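Local coordinates for protein xyloglucan-specific endo-beta-1,4-glucanase BoGH5A (Bacteroides ovatus, PDB 3ZMR) that hydrolyses the internal beta-1,4-glucosidic linkages of the xyloglucan backbone, with retention of configuration, to release xyloglucan oligosaccharides, at residues I173-F181 and I189-V197. Numbering follows the deposited sequence.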
ATOM      1  N   ILE A 173     -10.402  -5.121  -6.520  1.00  7.57           N
ATOM      2  CA  ILE A 173     -11.777  -4.840  -6.114  1.00  7.94           C
ATOM      3  C   ILE A 173     -11.709  -3.877  -4.933  1.00  7.31           C
ATOM      4  O   ILE A 173     -11.542  -4.308  -3.785  1.00  8.33           O
ATOM      5  CB  ILE A 173     -12.548  -6.119  -5.753  1.00  9.03           C
ATOM      6  CG1 ILE A 173     -12.499  -7.129  -6.894  1.00 10.07           C
ATOM      7  CG2 ILE A 173     -13.989  -5.794  -5.371  1.00  8.49           C
ATOM      8  CD1 ILE A 173     -13.219  -8.444  -6.630  1.00 10.70           C
ATOM      9  N   PRO A 174     -11.803  -2.560  -5.183  1.00  7.32           N
ATOM     10  CA  PRO A 174     -11.943  -1.620  -4.073  1.00  6.47           C
ATOM     11  C   PRO A 174     -13.228  -1.931  -3.283  1.00  7.99           C
ATOM     12  O   PRO A 174     -14.261  -2.283  -3.892  1.00  8.48           O
ATOM     13  CB  PRO A 174     -12.070  -0.266  -4.796  1.00  9.12           C
ATOM     14  CG  PRO A 174     -11.363  -0.451  -6.076  1.00  8.96           C
ATOM     15  CD  PRO A 174     -11.698  -1.841  -6.476  1.00  7.68           C
ATOM     16  N   VAL A 175     -13.164  -1.845  -1.962  1.00  7.03           N
ATOM     17  CA  VAL A 175     -14.325  -2.127  -1.122  1.00  7.44           C
ATOM     18  C   VAL A 175     -14.469  -1.062  -0.037  1.00  8.08           C
ATOM     19  O   VAL A 175     -13.493  -0.629   0.595  1.00  8.20           O
ATOM     20  CB  VAL A 175     -14.227  -3.506  -0.430  1.00  7.99           C
ATOM     21  CG1 VAL A 175     -15.557  -3.889   0.236  1.00  9.64           C
ATOM     22  CG2 VAL A 175     -13.845  -4.588  -1.420  1.00  9.14           C
ATOM     23  N   ALA A 176     -15.726  -0.672   0.184  1.00  8.67           N
ATOM     24  CA  ALA A 176     -16.119   0.161   1.310  1.00  8.92           C
ATOM     25  C   ALA A 176     -16.905  -0.766   2.249  1.00  7.33           C
ATOM     26  O   ALA A 176     -17.567  -1.723   1.806  1.00  9.50           O
ATOM     27  CB  ALA A 176     -17.046   1.274   0.845  1.00 10.26           C
ATOM     28  N   TYR A 177     -16.808  -0.456   3.540  1.00  8.66           N
ATOM     29  CA  TYR A 177     -17.527  -1.178   4.605  1.00  9.15           C
ATOM     30  C   TYR A 177     -18.257  -0.274   5.587  1.00 10.57           C
ATOM     31  O   TYR A 177     -19.199  -0.729   6.244  1.00 12.27           O
ATOM     32  CB  TYR A 177     -16.553  -2.064   5.397  1.00  9.64           C
ATOM     33  CG  TYR A 177     -15.811  -3.109   4.612  1.00 11.01           C
ATOM     34  CD1 TYR A 177     -14.589  -2.818   4.006  1.00 14.10           C
ATOM     35  CD2 TYR A 177     -16.344  -4.387   4.439  1.00 12.26           C
ATOM     36  CE1 TYR A 177     -13.900  -3.811   3.302  1.00 10.71           C
ATOM     37  CE2 TYR A 177     -15.678  -5.366   3.734  1.00 15.28           C
ATOM     38  CZ  TYR A 177     -14.474  -5.079   3.158  1.00 12.56           C
ATOM     39  OH  TYR A 177     -13.849  -6.120   2.497  1.00 16.12           O
ATOM     40  N   SER A 178     -17.794   0.967   5.713  1.00 10.59           N
ATOM     41  CA  SER A 178     -18.230   1.871   6.782  1.00 11.68           C
ATOM     42  C   SER A 178     -19.636   2.458   6.582  1.00 12.34           C
ATOM     43  O   SER A 178     -20.187   3.111   7.483  1.00 12.93           O
ATOM     44  CB  SER A 178     -17.221   2.988   7.020  1.00 11.28           C
ATOM     45  OG  SER A 178     -16.000   2.419   7.496  1.00 12.14           O
ATOM     46  N   HIS A 179     -20.210   2.178   5.424  1.00 11.03           N
ATOM     47  CA  HIS A 179     -21.616   2.458   5.138  1.00 11.17           C
ATOM     48  C   HIS A 179     -22.522   1.273   5.453  1.00 11.12           C
ATOM     49  O   HIS A 179     -23.742   1.323   5.244  1.00 13.00           O
ATOM     50  CB  HIS A 179     -21.797   2.877   3.682  1.00 12.12           C
ATOM     51  CG  HIS A 179     -21.412   1.836   2.685  1.00 11.36           C
ATOM     52  ND1 HIS A 179     -20.386   0.938   2.902  1.00 10.56           N
ATOM     53  CD2 HIS A 179     -21.856   1.609   1.422  1.00 11.79           C
ATOM     54  CE1 HIS A 179     -20.259   0.170   1.835  1.00 10.96           C
ATOM     55  NE2 HIS A 179     -21.129   0.561   0.917  1.00 11.20           N
ATOM     56  N   GLN A 180     -21.925   0.205   5.980  1.00 11.40           N
ATOM     57  CA  GLN A 180     -22.613  -1.083   6.193  1.00 12.26           C
ATOM     58  C   GLN A 180     -22.353  -1.639   7.601  1.00 12.00           C
ATOM     59  O   GLN A 180     -22.299  -2.871   7.794  1.00 16.42           O
ATOM     60  CB  GLN A 180     -22.234  -2.106   5.114  1.00 14.44           C
ATOM     61  CG  GLN A 180     -22.628  -1.672   3.717  1.00 14.99           C
ATOM     62  CD  GLN A 180     -24.113  -1.839   3.441  1.00 15.35           C
ATOM     63  OE1 GLN A 180     -24.799  -2.656   4.056  1.00 20.20           O
ATOM     64  NE2 GLN A 180     -24.623  -1.064   2.498  1.00 18.21           N
ATOM     65  N   PHE A 181     -22.152  -0.743   8.569  1.00 11.99           N
ATOM     66  CA  PHE A 181     -21.998  -1.171   9.955  1.00 12.87           C
ATOM     67  C   PHE A 181     -23.359  -1.570  10.551  1.00 20.93           C
ATOM     68  O   PHE A 181     -24.368  -0.903  10.368  1.00 19.52           O
ATOM     69  CB  PHE A 181     -21.368  -0.077  10.815  1.00 14.13           C
ATOM     70  CG  PHE A 181     -19.923   0.215  10.527  1.00 12.64           C
ATOM     71  CD1 PHE A 181     -18.998  -0.790  10.274  1.00 13.36           C
ATOM     72  CD2 PHE A 181     -19.464   1.515  10.607  1.00 15.28           C
ATOM     73  CE1 PHE A 181     -17.671  -0.456  10.034  1.00 13.40           C
ATOM     74  CE2 PHE A 181     -18.132   1.854  10.414  1.00 14.84           C
ATOM     75  CZ  PHE A 181     -17.222   0.846  10.134  1.00 14.54           C
ATOM     76  N   ILE A 189     -19.346  -4.891  11.077  1.00 12.02           N
ATOM     77  CA  ILE A 189     -19.852  -4.916   9.698  1.00 10.86           C
ATOM     78  C   ILE A 189     -20.984  -5.923   9.548  1.00 11.67           C
ATOM     79  O   ILE A 189     -20.867  -7.064  10.025  1.00 13.89           O
ATOM     80  CB  ILE A 189     -18.706  -5.248   8.704  1.00 12.45           C
ATOM     81  CG1 ILE A 189     -17.605  -4.190   8.813  1.00 12.43           C
ATOM     82  CG2 ILE A 189     -19.223  -5.283   7.269  1.00 14.48           C
ATOM     83  CD1 ILE A 189     -16.282  -4.637   8.244  1.00 12.27           C
ATOM     84  N   LYS A 190     -22.070  -5.496   8.900  1.00 11.34           N
ATOM     85  CA  LYS A 190     -23.176  -6.389   8.586  1.00 12.00           C
ATOM     86  C   LYS A 190     -22.729  -7.647   7.840  1.00 12.88           C
ATOM     87  O   LYS A 190     -22.040  -7.558   6.806  1.00 12.27           O
ATOM     88  CB  LYS A 190     -24.233  -5.690   7.720  1.00 19.03           C
ATOM     89  CG  LYS A 190     -25.007  -4.614   8.469  1.00 15.57           C
ATOM     90  CD  LYS A 190     -25.993  -3.810   7.591  1.00 21.86           C
ATOM     91  CE  LYS A 190     -26.728  -2.777   8.436  1.00 29.11           C
ATOM     92  NZ  LYS A 190     -27.700  -1.947   7.666  1.00 44.46           N
ATOM     93  N   SER A 191     -23.151  -8.813   8.315  1.00 16.90           N
ATOM     94  CA  SER A 191     -22.780 -10.074   7.671  0.50 24.39           C
ATOM     95  C   SER A 191     -23.298 -10.120   6.235  1.00 12.08           C
ATOM     96  O   SER A 191     -22.636 -10.678   5.336  1.00 13.24           O
ATOM     97  CB  SER A 191     -23.292 -11.290   8.458  0.50 13.61           C
ATOM     98  OG  SER A 191     -24.704 -11.298   8.536  0.50 30.46           O
ATOM     99  N   ALA A 192     -24.476  -9.532   6.002  1.00 12.57           N
ATOM    100  CA  ALA A 192     -25.074  -9.547   4.667  1.00 13.49           C
ATOM    101  C   ALA A 192     -24.222  -8.786   3.633  1.00 10.70           C
ATOM    102  O   ALA A 192     -24.156  -9.160   2.457  1.00 13.83           O
ATOM    103  CB  ALA A 192     -26.441  -8.919   4.739  1.00 14.88           C
ATOM    104  N   TRP A 193     -23.546  -7.738   4.085  1.00 12.02           N
ATOM    105  CA  TRP A 193     -22.628  -7.001   3.207  1.00  9.92           C
ATOM    106  C   TRP A 193     -21.374  -7.824   2.931  1.00 11.84           C
ATOM    107  O   TRP A 193     -20.913  -7.969   1.791  1.00 11.81           O
ATOM    108  CB  TRP A 193     -22.225  -5.688   3.847  1.00 10.75           C
ATOM    109  CG  TRP A 193     -21.282  -4.896   3.008  1.00 11.08           C
ATOM    110  CD1 TRP A 193     -19.993  -4.580   3.314  1.00 11.54           C
ATOM    111  CD2 TRP A 193     -21.529  -4.312   1.706  1.00 11.49           C
ATOM    112  NE1 TRP A 193     -19.423  -3.851   2.293  1.00 10.71           N
ATOM    113  CE2 TRP A 193     -20.341  -3.647   1.309  1.00 10.61           C
ATOM    114  CE3 TRP A 193     -22.641  -4.255   0.854  1.00  9.63           C
ATOM    115  CZ2 TRP A 193     -20.240  -2.952   0.110  1.00 10.14           C
ATOM    116  CZ3 TRP A 193     -22.548  -3.559  -0.330  1.00 12.23           C
ATOM    117  CH2 TRP A 193     -21.363  -2.924  -0.700  1.00 12.33           C
ATOM    118  N   MET A 194     -20.812  -8.406   3.986  1.00 12.66           N
ATOM    119  CA  MET A 194     -19.634  -9.278   3.835  0.50 11.07           C
ATOM    120  C   MET A 194     -19.951 -10.419   2.875  1.00 11.89           C
ATOM    121  O   MET A 194     -19.107 -10.837   2.063  1.00 12.06           O
ATOM    122  CB  MET A 194     -19.204  -9.853   5.186  0.50 15.61           C
ATOM    123  CG  MET A 194     -18.728  -8.816   6.176  0.50 17.25           C
ATOM    124  SD  MET A 194     -17.334  -7.850   5.570  0.50 17.08           S
ATOM    125  CE  MET A 194     -16.124  -9.107   5.203  0.50 21.24           C
ATOM    126  N   ASP A 195     -21.175 -10.940   2.944  1.00 11.30           N
ATOM    127  CA  ASP A 195     -21.573 -12.009   2.041  1.00 11.41           C
ATOM    128  C   ASP A 195     -21.492 -11.561   0.573  1.00 11.68           C
ATOM    129  O   ASP A 195     -21.135 -12.330  -0.307  1.00 12.35           O
ATOM    130  CB  ASP A 195     -23.021 -12.467   2.287  1.00 12.56           C
ATOM    131  CG  ASP A 195     -23.246 -13.167   3.634  1.00 15.62           C
ATOM    132  OD1 ASP A 195     -22.278 -13.583   4.302  1.00 14.27           O
ATOM    133  OD2 ASP A 195     -24.444 -13.329   3.992  1.00 16.42           O
ATOM    134  N   LYS A 196     -21.932 -10.330   0.297  1.00 11.78           N
ATOM    135  CA  LYS A 196     -21.926  -9.800  -1.086  1.00 12.61           C
ATOM    136  C   LYS A 196     -20.489  -9.638  -1.599  1.00 10.07           C
ATOM    137  O   LYS A 196     -20.150  -9.996  -2.707  1.00 11.71           O
ATOM    138  CB  LYS A 196     -22.664  -8.447  -1.154  1.00 14.64           C
ATOM    139  CG  LYS A 196     -24.179  -8.569  -1.047  1.00 21.36           C
ATOM    140  CD  LYS A 196     -24.845  -7.218  -0.890  1.00 27.08           C
ATOM    141  CE  LYS A 196     -24.957  -6.471  -2.206  1.00 37.90           C
ATOM    142  NZ  LYS A 196     -25.837  -5.268  -2.004  1.00 23.29           N
ATOM    143  N   VAL A 197     -19.649  -9.054  -0.753  1.00 10.82           N
ATOM    144  CA  VAL A 197     -18.232  -8.913  -1.083  1.00 13.86           C
ATOM    145  C   VAL A 197     -17.611 -10.313  -1.365  1.00  9.80           C
ATOM    146  O   VAL A 197     -16.926 -10.550  -2.372  1.00 10.61           O
ATOM    147  CB  VAL A 197     -17.461  -8.158   0.018  1.00 14.17           C
ATOM    148  CG1 VAL A 197     -15.989  -8.060  -0.382  1.00 16.04           C
ATOM    149  CG2 VAL A 197     -18.059  -6.767   0.257  1.00 11.06           C
TER
HETATM  150  O   HOH W   1     -26.438  -0.038   6.060  1.00 36.48           O
HETATM  151  O   HOH W   2     -25.376   0.565   8.140  1.00 38.49           O
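Trp193 lays one indole face against Gln180, whose CG stands 3.6 Å from the centroid of the five-membered ring and 18° off its normal, a CH-pi contact. The Gln180 chain bends at chi2, which brings CD over the ring, and the amide plane then lies 17° from that of the indole. On the same face His179 points its edge at the six-membered ring, CE1 lying 3.6 Å from Trp193 CZ2; Val197 CG2 backs the opposite face. Trp193 NE1 donates to Ala176 O at 2.9 Å, in the carbonyl plane but bent (135° at the hydrogen). Tyr177 CD2 meets the indole edge. Lys190 N, at the helix N-cap, binds Gln180 O at 2.9 Å and nearly straight, while water bridges Lys190 NZ to His179 O. Further out, Glu218 accepts from Tyr177 N, and Met240 and Ile244 of helix 227-248 touch the Tyr177 side chain. A leucine in place of Trp193 would probably leave Ala176 O without this donor and Gln180 without its flat platform. The bent N-H bond and the groups on both faces probably fix the indole's rotation, pinning the loop after strand 170-173 to the start of helix 191-206 within this beta-alpha-beta crossover of the TIM barrel.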